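Local coordinates for Ice-binding protein (PDB 5UYT) that probably binds ice through its right-handed beta-helical domains, acting as an antifreeze protein of an Antarctic bacterium, at residues A8-A13 and E182-S187; G87-A92 and T108-G113; N304-P309 and T325-G330. All coordinates share one frame; numbering follows the deposited sequence.

Contact 1. Residues A8-A13 and E182-S187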
loop_
_atom_site.group_PDB
_atom_site.type_symbol
_atom_site.label_atom_id
_atom_site.label_comp_id
_atom_site.label_asym_id
_atom_site.label_seq_id
_atom_site.Cartn_x
_atom_site.Cartn_y
_atom_site.Cartn_z
ATOM N N ALA A 8 12.381 -8.735 14.266
ATOM C CA ALA A 8 12.313 -8.784 12.793
ATOM C C ALA A 8 10.990 -9.380 12.284
ATOM O O ALA A 8 10.568 -9.103 11.160
ATOM C CB ALA A 8 13.498 -9.557 12.236
ATOM N N ALA A 9 10.356 -10.220 13.096
ATOM C CA ALA A 9 9.037 -10.726 12.745
ATOM C C ALA A 9 8.032 -9.592 12.516
ATOM O O ALA A 9 7.059 -9.761 11.750
ATOM C CB ALA A 9 8.526 -11.674 13.819
ATOM N N ALA A 10 8.249 -8.443 13.168
ATOM C CA ALA A 10 7.374 -7.255 12.958
ATOM C C ALA A 10 7.230 -6.824 11.494
ATOM O O ALA A 10 6.223 -6.200 11.128
ATOM C CB ALA A 10 7.854 -6.077 13.804
ATOM N N ASN A 11 8.235 -7.126 10.658
ATOM C CA ASN A 11 8.210 -6.737 9.228
ATOM C C ASN A 11 7.121 -7.439 8.435
ATOM O O ASN A 11 6.755 -7.001 7.350
ATOM C CB ASN A 11 9.575 -7.023 8.574
ATOM C CG ASN A 11 10.686 -6.177 9.160
ATOM O OD1 ASN A 11 10.551 -4.966 9.312
ATOM N ND2 ASN A 11 11.787 -6.806 9.488
ATOM N N PHE A 12 6.595 -8.526 8.994
ATOM C CA PHE A 12 5.726 -9.432 8.265
ATOM C C PHE A 12 4.252 -9.245 8.576
ATOM O O PHE A 12 3.887 -8.954 9.711
ATOM C CB PHE A 12 6.124 -10.892 8.575
ATOM C CG PHE A 12 7.403 -11.299 7.930
ATOM C CD1 PHE A 12 7.391 -12.007 6.727
ATOM C CD2 PHE A 12 8.625 -10.966 8.512
ATOM C CE1 PHE A 12 8.569 -12.378 6.110
ATOM C CE2 PHE A 12 9.821 -11.332 7.894
ATOM C CZ PHE A 12 9.792 -12.042 6.693
ATOM N N ALA A 13 3.429 -9.455 7.553
ATOM C CA ALA A 13 2.000 -9.700 7.699
ATOM C C ALA A 13 1.723 -11.187 7.903
ATOM O O ALA A 13 0.875 -11.548 8.738
ATOM C CB ALA A 13 1.252 -9.224 6.456
ATOM N N GLU A 182 -6.210 -6.903 11.165
ATOM C CA GLU A 182 -5.279 -5.804 11.468
ATOM C C GLU A 182 -4.376 -6.456 12.508
ATOM O O GLU A 182 -4.756 -6.590 13.667
ATOM C CB GLU A 182 -6.028 -4.599 12.060
ATOM C CG GLU A 182 -5.119 -3.414 12.387
ATOM C CD GLU A 182 -5.793 -2.324 13.237
ATOM O OE1 GLU A 182 -6.998 -2.413 13.577
ATOM O OE2 GLU A 182 -5.106 -1.353 13.573
ATOM N N GLY A 183 -3.188 -6.878 12.086
ATOM C CA GLY A 183 -2.397 -7.788 12.907
ATOM C C GLY A 183 -1.479 -8.608 12.019
ATOM O O GLY A 183 -1.160 -8.227 10.889
ATOM N N ARG A 184 -1.079 -9.764 12.528
ATOM C CA ARG A 184 -0.142 -10.633 11.827
ATOM C C ARG A 184 -0.552 -12.077 12.058
ATOM O O ARG A 184 -1.115 -12.403 13.126
ATOM C CB ARG A 184 1.287 -10.426 12.377
ATOM C CG ARG A 184 1.878 -9.044 12.097
ATOM C CD ARG A 184 3.211 -8.867 12.832
ATOM N NE ARG A 184 3.798 -7.539 12.578
ATOM C CZ ARG A 184 3.644 -6.475 13.373
ATOM N NH1 ARG A 184 2.933 -6.567 14.490
ATOM N NH2 ARG A 184 4.207 -5.299 13.054
ATOM N N ALA A 185 -0.300 -12.936 11.066
ATOM C CA ALA A 185 -0.389 -14.385 11.264
ATOM C C ALA A 185 1.029 -14.933 11.229
ATOM O O ALA A 185 1.707 -14.873 10.198
ATOM C CB ALA A 185 -1.279 -15.046 10.197
ATOM N N LEU A 186 1.473 -15.415 12.387
ATOM C CA LEU A 186 2.838 -15.881 12.600
ATOM C C LEU A 186 2.803 -17.292 13.176
ATOM O O LEU A 186 2.150 -17.514 14.199
ATOM C CB LEU A 186 3.549 -14.961 13.608
ATOM C CG LEU A 186 3.520 -13.442 13.348
ATOM C CD1 LEU A 186 4.057 -12.712 14.577
ATOM C CD2 LEU A 186 4.326 -13.085 12.105
ATOM N N SER A 187 3.513 -18.223 12.538
ATOM C CA SER A 187 3.665 -19.597 13.069
ATOM C C SER A 187 5.125 -19.949 13.364
ATOM O O SER A 187 6.015 -19.681 12.548
ATOM C CB SER A 187 3.086 -20.634 12.101
ATOM O OG SER A 187 3.376 -21.980 12.557
#
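Arg-184 reaches from its strand to the backbone of residues 8-13 and takes hold of Ala-10 O with two nitrogens of its guanidinium. The contact lies in the first right-handed beta-helix (beta-solenoid), where a 3-10 turn at the start of the chain leads into strand 12-16, which runs alongside strand 180-187. The tight part is polar. Arg-184 NH2 donates to Ala-10 O at 2.9 Å, in the carbonyl plane and on a lone pair, whereas NE comes from above that plane at 3.1 Å. Both bonds are bent, the NH2 one to 141°, as expected when two donors converge side-on upon one oxygen. CG of Arg-184 lies beside its backbone N (chi1 -66°) and the chain runs extended to NE, which carries the guanidinium past Phe-12 O. That oxygen sits at the guanidinium edge and only 3.1 Å from CG of Arg-184, while Ala-10 CA lies over one face. Arginine suits the place because it spans this distance with several N-H groups; NH1 is left for Asn-165 OD1. The rest of the contact is looser: the methyl CD2 of Leu-186 stays 4.3 Å from Ala-9 O, and the leucine also meets Leu-64 of helix 55-73. Phe-12 turns its ring away, to Ala-60 of that helix and to Phe-15. The more open side is at Ala-10, a small, partly exposed residue whose CB is 3.8 Å from Arg-184 NH2, and at the exposed Asn-11 beyond it. Gly-183 helps turn the corner before Arg-184, with backbone angles that by themselves call for glycine. Two residues on, Ala-185 N donates to Ala-13 O at 3.0 Å.

Contact 2. Residues G87-A92 and T108-G113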
loop_
_atom_site.group_PDB
_atom_site.type_symbol
_atom_site.label_atom_id
_atom_site.label_comp_id
_atom_site.label_asym_id
_atom_site.label_seq_id
_atom_site.Cartn_x
_atom_site.Cartn_y
_atom_site.Cartn_z
ATOM N N GLY A 87 -20.621 -10.437 22.560
ATOM C CA GLY A 87 -20.923 -9.151 23.177
ATOM C C GLY A 87 -20.042 -8.779 24.359
ATOM O O GLY A 87 -20.227 -7.726 24.963
ATOM N N THR A 88 -19.083 -9.641 24.693
ATOM C CA THR A 88 -18.186 -9.423 25.843
ATOM C C THR A 88 -17.226 -8.258 25.609
ATOM O O THR A 88 -16.820 -8.005 24.478
ATOM C CB THR A 88 -17.388 -10.718 26.154
ATOM O OG1 THR A 88 -18.273 -11.667 26.760
ATOM C CG2 THR A 88 -16.252 -10.471 27.117
ATOM N N THR A 89 -16.877 -7.552 26.680
ATOM C CA THR A 89 -15.835 -6.511 26.627
ATOM C C THR A 89 -14.713 -6.842 27.604
ATOM O O THR A 89 -14.991 -7.192 28.770
ATOM C CB THR A 89 -16.420 -5.112 26.926
ATOM O OG1 THR A 89 -17.422 -4.809 25.943
ATOM C CG2 THR A 89 -15.336 -4.041 26.826
ATOM N N LEU A 90 -13.463 -6.778 27.145
ATOM C CA LEU A 90 -12.304 -6.994 28.043
ATOM C C LEU A 90 -11.384 -5.789 28.106
ATOM O O LEU A 90 -11.126 -5.148 27.092
ATOM C CB LEU A 90 -11.462 -8.213 27.616
ATOM C CG LEU A 90 -12.080 -9.605 27.583
ATOM C CD1 LEU A 90 -11.179 -10.540 26.793
ATOM C CD2 LEU A 90 -12.265 -10.112 29.018
ATOM N N THR A 91 -10.894 -5.497 29.313
ATOM C CA THR A 91 -9.857 -4.483 29.491
ATOM C C THR A 91 -8.470 -5.159 29.475
ATOM O O THR A 91 -8.371 -6.373 29.229
ATOM C CB THR A 91 -10.097 -3.658 30.773
ATOM O OG1 THR A 91 -10.404 -4.537 31.868
ATOM C CG2 THR A 91 -11.264 -2.697 30.567
ATOM N N ALA A 92 -7.409 -4.383 29.707
ATOM C CA ALA A 92 -6.054 -4.908 29.595
ATOM C C ALA A 92 -5.884 -6.152 30.455
ATOM O O ALA A 92 -6.413 -6.232 31.577
ATOM C CB ALA A 92 -5.037 -3.856 29.983
ATOM N N THR A 108 -15.007 -7.069 22.298
ATOM C CA THR A 108 -14.465 -5.701 22.345
ATOM C C THR A 108 -13.274 -5.623 23.294
ATOM O O THR A 108 -13.344 -6.083 24.436
ATOM C CB THR A 108 -15.554 -4.657 22.718
ATOM O OG1 THR A 108 -16.601 -4.715 21.746
ATOM C CG2 THR A 108 -14.998 -3.231 22.766
ATOM N N LEU A 109 -12.171 -5.048 22.811
ATOM C CA LEU A 109 -11.001 -4.818 23.657
ATOM C C LEU A 109 -10.922 -3.319 23.938
ATOM O O LEU A 109 -10.751 -2.491 23.017
ATOM C CB LEU A 109 -9.719 -5.359 22.988
ATOM C CG LEU A 109 -9.820 -6.778 22.421
ATOM C CD1 LEU A 109 -8.495 -7.227 21.827
ATOM C CD2 LEU A 109 -10.309 -7.785 23.475
ATOM N N ASP A 110 -11.060 -2.990 25.217
ATOM C CA ASP A 110 -11.263 -1.619 25.685
ATOM C C ASP A 110 -9.989 -1.163 26.380
ATOM O O ASP A 110 -9.546 -1.758 27.383
ATOM C CB ASP A 110 -12.486 -1.624 26.616
ATOM C CG ASP A 110 -12.652 -0.347 27.445
ATOM O OD1 ASP A 110 -11.904 0.646 27.323
ATOM O OD2 ASP A 110 -13.556 -0.390 28.317
ATOM N N GLY A 111 -9.381 -0.124 25.826
ATOM C CA GLY A 111 -8.065 0.311 26.271
ATOM C C GLY A 111 -8.078 1.136 27.550
ATOM O O GLY A 111 -7.021 1.543 28.029
ATOM N N GLY A 112 -9.269 1.398 28.088
ATOM C CA GLY A 112 -9.403 2.175 29.321
ATOM C C GLY A 112 -8.837 3.585 29.239
ATOM O O GLY A 112 -8.515 4.196 30.265
ATOM N N GLY A 113 -8.707 4.105 28.020
ATOM C CA GLY A 113 -8.142 5.426 27.795
ATOM C C GLY A 113 -6.630 5.456 27.819
ATOM O O GLY A 113 -6.027 6.530 27.903
HETATM O O HOH W 1 -18.272 -6.855 22.260
HETATM O O HOH W 2 -7.508 -1.470 29.328
#
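The carboxylate of Asp-110 has the methyl CG2 of Thr-91 over one face, 4.0 Å from OD2. On the same side, but well off to the OD1 end, Gly-112 N donates to OD1 from above the carboxylate plane, at 2.8 Å. This is an Asx turn: OD1 accepts from the backbone N two residues on, and it is also bonded to Asn-139 ND2. With CG anti to the backbone N (chi1 167°), the aspartate can bend over the turn while its CB rests 3.7 Å from Thr-89 CG2. Aspartate suits the end of this strand because its short side chain brings an acceptor back to the following loop, where Gly-112 and Gly-113 accept positive phi values. With an alanine here, Gly-112 N and Asn-139 ND2 would probably lose the acceptor they share, and the glycine turn would be likely to move more freely.

The two strands are neighbouring rungs of a right-handed beta-helix, parallel, with 88-90 the outermost strand of a small sheet that continues through 106-110 to 134-138. Three backbone bonds join them, among them Leu-90 N to Thr-108 O at 2.8 Å. Side chains alternate across the ladder. Thr-89 and Thr-108 stand side by side on one face, Thr-89 OG1 3.7 Å from Thr-108 CB; beta-branched threonine fits an extended backbone and tolerates a surface position. Leu-90 and Leu-109 point to the other face, towards Phe-121, with Leu-90 CB 4.3 Å from Leu-109 CD2. Water bridges the strands at both ends of the ladder. One molecule donates to Thr-88 O and is bonded to Thr-108 OG1; the other accepts from Ala-92 N and donates to Asp-110 O at 2.8 Å.

Contact 3. Residues N304-P309 and T325-G330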
loop_
_atom_site.group_PDB
_atom_site.type_symbol
_atom_site.label_atom_id
_atom_site.label_comp_id
_atom_site.label_asym_id
_atom_site.label_seq_id
_atom_site.Cartn_x
_atom_site.Cartn_y
_atom_site.Cartn_z
ATOM N N ASN A 304 -8.193 -2.259 -5.979
ATOM C CA ASN A 304 -8.236 -1.859 -4.576
ATOM C C ASN A 304 -6.940 -2.155 -3.800
ATOM O O ASN A 304 -6.952 -2.294 -2.565
ATOM C CB ASN A 304 -9.502 -2.438 -3.901
ATOM C CG ASN A 304 -10.733 -2.262 -4.770
ATOM O OD1 ASN A 304 -11.388 -3.230 -5.162
ATOM N ND2 ASN A 304 -11.023 -1.045 -5.116
ATOM N N LEU A 305 -5.821 -2.208 -4.521
ATOM C CA LEU A 305 -4.507 -2.295 -3.916
ATOM C C LEU A 305 -4.307 -1.033 -3.082
ATOM O O LEU A 305 -4.713 0.072 -3.498
ATOM C CB LEU A 305 -3.429 -2.310 -5.020
ATOM C CG LEU A 305 -1.932 -2.447 -4.719
ATOM C CD1 LEU A 305 -1.602 -3.753 -3.986
ATOM C CD2 LEU A 305 -1.162 -2.354 -6.052
ATOM N N VAL A 306 -3.686 -1.196 -1.918
ATOM C CA VAL A 306 -3.293 -0.060 -1.092
ATOM C C VAL A 306 -1.773 -0.104 -0.957
ATOM O O VAL A 306 -1.196 -1.172 -0.633
ATOM C CB VAL A 306 -3.946 -0.138 0.315
ATOM C CG1 VAL A 306 -3.562 1.064 1.182
ATOM C CG2 VAL A 306 -5.463 -0.230 0.193
ATOM N N LEU A 307 -1.141 1.056 -1.165
ATOM C CA LEU A 307 0.299 1.221 -1.037
ATOM C C LEU A 307 0.627 2.202 0.106
ATOM O O LEU A 307 -0.248 2.948 0.575
ATOM C CB LEU A 307 0.897 1.705 -2.371
ATOM C CG LEU A 307 0.654 0.772 -3.586
ATOM C CD1 LEU A 307 1.318 1.363 -4.852
ATOM C CD2 LEU A 307 1.145 -0.662 -3.324
ATOM N N THR A 308 1.886 2.147 0.563
ATOM C CA THR A 308 2.403 2.964 1.668
ATOM C C THR A 308 3.683 3.682 1.194
ATOM O O THR A 308 4.169 3.419 0.073
ATOM C CB THR A 308 2.664 2.082 2.914
ATOM O OG1 THR A 308 3.394 0.904 2.538
ATOM C CG2 THR A 308 1.338 1.697 3.579
ATOM N N PRO A 309 4.221 4.623 2.010
ATOM C CA PRO A 309 5.305 5.446 1.480
ATOM C C PRO A 309 6.595 4.636 1.236
ATOM O O PRO A 309 7.225 4.149 2.193
ATOM C CB PRO A 309 5.529 6.505 2.583
ATOM C CG PRO A 309 4.199 6.590 3.253
ATOM C CD PRO A 309 3.728 5.157 3.293
ATOM N N THR A 325 -4.915 2.957 -3.965
ATOM C CA THR A 325 -4.913 3.936 -2.890
ATOM C C THR A 325 -3.520 4.087 -2.315
ATOM O O THR A 325 -2.773 3.078 -2.170
ATOM C CB THR A 325 -5.881 3.493 -1.785
ATOM O OG1 THR A 325 -7.214 3.414 -2.309
ATOM C CG2 THR A 325 -5.832 4.467 -0.578
ATOM N N LEU A 326 -3.152 5.345 -2.048
ATOM C CA LEU A 326 -1.865 5.685 -1.440
ATOM C C LEU A 326 -2.112 6.166 -0.016
ATOM O O LEU A 326 -2.807 7.144 0.202
ATOM C CB LEU A 326 -1.129 6.733 -2.308
ATOM C CG LEU A 326 -1.040 6.273 -3.784
ATOM C CD1 LEU A 326 -0.411 7.424 -4.576
ATOM C CD2 LEU A 326 -0.193 4.982 -3.933
ATOM N N ASP A 327 -1.523 5.454 0.956
ATOM C CA ASP A 327 -1.848 5.623 2.367
ATOM C C ASP A 327 -0.589 6.157 3.034
ATOM O O ASP A 327 0.410 5.426 3.176
ATOM C CB ASP A 327 -2.220 4.229 2.931
ATOM C CG ASP A 327 -2.461 4.211 4.431
ATOM O OD1 ASP A 327 -2.355 5.257 5.102
ATOM O OD2 ASP A 327 -2.748 3.078 4.950
ATOM N N ALA A 328 -0.629 7.418 3.460
ATOM C CA ALA A 328 0.518 8.044 4.124
ATOM C C ALA A 328 0.647 7.714 5.606
ATOM O O ALA A 328 1.600 8.140 6.235
ATOM C CB ALA A 328 0.504 9.567 3.908
ATOM N N GLN A 329 -0.322 6.962 6.151
ATOM C CA GLN A 329 -0.296 6.550 7.562
ATOM C C GLN A 329 -0.118 7.725 8.542
ATOM O O GLN A 329 0.523 7.595 9.614
ATOM C CB GLN A 329 0.747 5.435 7.788
ATOM C CG GLN A 329 0.606 4.272 6.796
ATOM C CD GLN A 329 1.510 3.053 7.093
ATOM O OE1 GLN A 329 1.049 1.911 7.044
ATOM N NE2 GLN A 329 2.781 3.284 7.340
ATOM N N GLY A 330 -0.735 8.853 8.215
ATOM C CA GLY A 330 -0.744 10.025 9.100
ATOM C C GLY A 330 0.387 11.023 8.865
ATOM O O GLY A 330 0.436 12.064 9.518
HETATM O O HOH W 3 -7.467 0.822 -2.908
#
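Leu-305 O accepts two bonds, from Thr-325 N at 2.9 Å and from a water that is in turn bonded to Thr-325 OG1. Threonine suits this spot: its hydroxyl, beside the backbone N (chi1 -61°), reaches the water at the start of the ladder. The strands are adjacent parallel rungs of the second right-handed beta-helix, their axes 31° apart. Leu-307 N to Thr-325 O and Asp-327 N to Leu-307 O complete the ladder, the last bond coming in tilted from the carbonyl plane. Inward, Leu-307 and Leu-326 lie side by side, CB of the former 3.8 Å from CD2 of the latter, and Leu-326 goes on to Phe-336. On the opposite face Val-306 CG1 lies 3.9 Å from Asp-327 CB, at an oblique crossing.

Asp-327 forms an Asx turn, its OD1 accepting from Gln-329 N from above the carboxylate plane, with Asn-356 ND2 as a further donor. Beyond the strands the contact faces the first beta-helix. Thr-308 holds OG1 in the crowded position between its backbone N and carbonyl carbon (chi1 48°), bonded to Asp-47 OD2, which leaves CG2 to meet the amide of Gln-329 3.5 Å from OE1. The long, extended Gln-329 also touches Ile-203 and Leu-210, in the connection from the first beta-helix. Proline has no N-H to offer the next carbonyl, and the ladder goes no further: Pro-309 CD lies 3.3 Å from Asp-327 O.

How the contacts relate
Contacts 2 and 3 join corresponding elements of the two beta-helices, the first two strands of a three-stranded parallel sheet, and end in the same Asx turn. Their surroundings differ. Contact 2 is a surface contact, rich in threonine and glycine and bridged by water at both ends; contact 3 is buried between the two beta-helices, where a proline stands in place of the water-bridged alanine and a glutamine packs on the neighbouring threonine. Contact 1 is also buried but joins distant parts of the chain, and an arginine gripping one main-chain oxygen does most of its work. Contact 2 falls within the chain loop that contact 1 closes, their centres 23 Å apart, whereas contact 3 follows later.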